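Glucose-6-phosphate isomerase (Plasmodium falciparum, PDB 3QKI) probably catalyses the reversible conversion of alpha-D-glucose 6-phosphate into beta-D-fructose 6-phosphate, the second step of glycolysis. Local coordinates at residues Lys250-Ala255 with Met282-Thr287. Sequence-based numbering, arbitrary orientation.
Sequences KTFTTA and MVAVST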
loop_
_atom_site.group_PDB
_atom_site.type_symbol
_atom_site.label_atom_id
_atom_site.label_comp_id
_atom_site.label_asym_id
_atom_site.label_seq_id
_atom_site.Cartn_x
_atom_site.Cartn_y
_atom_site.Cartn_z
ATOM N N LYS A 250 -18.565 -3.325 17.092
ATOM C CA LYS A 250 -19.185 -4.303 18.000
ATOM C C LYS A 250 -19.719 -3.644 19.303
ATOM O O LYS A 250 -20.889 -3.813 19.650
ATOM C CB LYS A 250 -18.192 -5.439 18.307
ATOM C CG LYS A 250 -18.770 -6.587 19.145
ATOM C CD LYS A 250 -19.792 -7.441 18.400
ATOM C CE LYS A 250 -19.939 -8.829 18.996
ATOM N NZ LYS A 250 -20.611 -8.809 20.329
ATOM N N THR A 251 -18.871 -2.858 19.984
ATOM C CA THR A 251 -19.215 -2.189 21.241
ATOM C C THR A 251 -20.004 -0.886 21.084
ATOM O O THR A 251 -20.625 -0.438 22.046
ATOM C CB THR A 251 -17.933 -1.903 22.025
ATOM O OG1 THR A 251 -17.105 -1.010 21.275
ATOM C CG2 THR A 251 -17.170 -3.181 22.382
ATOM N N PHE A 252 -19.893 -0.225 19.911
ATOM C CA PHE A 252 -20.480 1.080 19.635
ATOM C C PHE A 252 -19.831 2.128 20.531
ATOM O O PHE A 252 -20.434 3.161 20.798
ATOM C CB PHE A 252 -22.032 1.081 19.690
ATOM C CG PHE A 252 -22.650 1.707 18.460
ATOM C CD1 PHE A 252 -22.428 1.164 17.201
ATOM C CD2 PHE A 252 -23.478 2.825 18.563
ATOM C CE1 PHE A 252 -23.011 1.730 16.071
ATOM C CE2 PHE A 252 -24.058 3.394 17.419
ATOM C CZ PHE A 252 -23.803 2.857 16.184
ATOM N N THR A 253 -18.568 1.855 20.978
ATOM C CA THR A 253 -17.782 2.773 21.818
ATOM C C THR A 253 -16.399 3.033 21.223
ATOM O O THR A 253 -15.683 3.886 21.728
ATOM C CB THR A 253 -17.656 2.287 23.272
ATOM O OG1 THR A 253 -16.963 1.047 23.296
ATOM C CG2 THR A 253 -18.987 2.188 23.997
ATOM N N THR A 254 -16.015 2.303 20.159
ATOM C CA THR A 254 -14.715 2.486 19.472
ATOM C C THR A 254 -14.458 3.980 19.248
ATOM O O THR A 254 -15.229 4.622 18.544
ATOM C CB THR A 254 -14.758 1.794 18.109
ATOM O OG1 THR A 254 -15.383 0.532 18.244
ATOM C CG2 THR A 254 -13.387 1.657 17.494
ATOM N N ALA A 255 -13.401 4.532 19.869
ATOM C CA ALA A 255 -13.092 5.966 19.846
ATOM C C ALA A 255 -13.162 6.654 18.471
ATOM O O ALA A 255 -13.911 7.616 18.325
ATOM C CB ALA A 255 -11.766 6.245 20.547
ATOM N N MET A 282 -29.688 6.021 8.933
ATOM C CA MET A 282 -28.659 5.432 9.790
ATOM C C MET A 282 -28.882 3.979 10.099
ATOM O O MET A 282 -29.985 3.567 10.466
ATOM C CB MET A 282 -28.552 6.205 11.109
ATOM C CG MET A 282 -28.323 7.684 10.922
ATOM S SD MET A 282 -27.942 8.494 12.465
ATOM C CE MET A 282 -26.223 8.695 12.260
ATOM N N VAL A 283 -27.825 3.188 9.933
ATOM C CA VAL A 283 -27.818 1.780 10.287
ATOM C C VAL A 283 -26.586 1.429 11.130
ATOM O O VAL A 283 -25.552 2.118 11.049
ATOM C CB VAL A 283 -28.201 0.753 9.181
ATOM C CG1 VAL A 283 -28.852 1.403 7.982
ATOM C CG2 VAL A 283 -27.049 -0.126 8.765
ATOM N N ALA A 284 -26.712 0.412 11.992
ATOM C CA ALA A 284 -25.561 -0.003 12.777
ATOM C C ALA A 284 -25.286 -1.469 12.618
ATOM O O ALA A 284 -26.204 -2.266 12.468
ATOM C CB ALA A 284 -25.775 0.324 14.249
ATOM N N VAL A 285 -24.007 -1.837 12.662
ATOM C CA VAL A 285 -23.594 -3.230 12.677
ATOM C C VAL A 285 -22.897 -3.287 14.017
ATOM O O VAL A 285 -21.812 -2.711 14.177
ATOM C CB VAL A 285 -22.708 -3.669 11.491
ATOM C CG1 VAL A 285 -22.221 -5.095 11.692
ATOM C CG2 VAL A 285 -23.472 -3.552 10.166
ATOM N N SER A 286 -23.611 -3.839 15.028
ATOM C CA SER A 286 -23.172 -3.830 16.423
ATOM C C SER A 286 -24.025 -4.784 17.277
ATOM O O SER A 286 -25.082 -5.244 16.836
ATOM C CB SER A 286 -23.384 -2.427 16.996
ATOM O OG SER A 286 -22.912 -2.282 18.325
ATOM N N THR A 287 -23.616 -4.991 18.550
ATOM C CA THR A 287 -24.442 -5.789 19.486
ATOM C C THR A 287 -24.827 -4.944 20.668
ATOM O O THR A 287 -25.605 -5.387 21.524
ATOM C CB THR A 287 -23.727 -7.049 19.920
ATOM O OG1 THR A 287 -22.453 -6.677 20.447
ATOM C CG2 THR A 287 -23.568 -8.009 18.776
#
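The ring of Phe252 meets Ala284 and Ser286 obliquely. Its CE1 lies 3.6 Å from CB of Ala284, and its CD1 lies 3.7 Å from CB of Ser286. The Phe252 side chain also touches Thr292 of helix 289-295, Ile247 and Ile297, and the residue is buried. The polar part of the contact gathers on the carbonyl of Lys250. Thr287 N donates to Lys250 O over 3.2 Å in an almost straight bond (177°). It arrives in the carbonyl plane, on a lone pair. Thr287 OG1 adds a weak bond to the same oxygen. Ser286 OG lies 2.9 Å from Lys250 O, but its one proton has another acceptor within reach. Its strongest polar partner is Ser249, through the backbone O, and it also bonds Asn288 N. The Lys250 chain leaves with CG anti to the backbone N (chi1 -175°) and bends at chi2 and chi4. These bends turn NZ back to Thr287, where it donates to OG1 at 2.8 Å. Thr287 OG1 thus accepts from the Lys250 ammonium group and donates weakly to the Lys250 carbonyl. The contact joins the loop after strand 243-248 to the end of the neighbouring parallel strand 282-285 and the residues that follow it. Lys250, Thr251 and Thr254 belong to the beta-D-fructose 6-phosphate site, which holds no such ligand in this chain. The bonds hold the Lys250 carbonyl and ammonium group to Thr287, and the positive charge so placed would be expected to suit an anionic sugar phosphate.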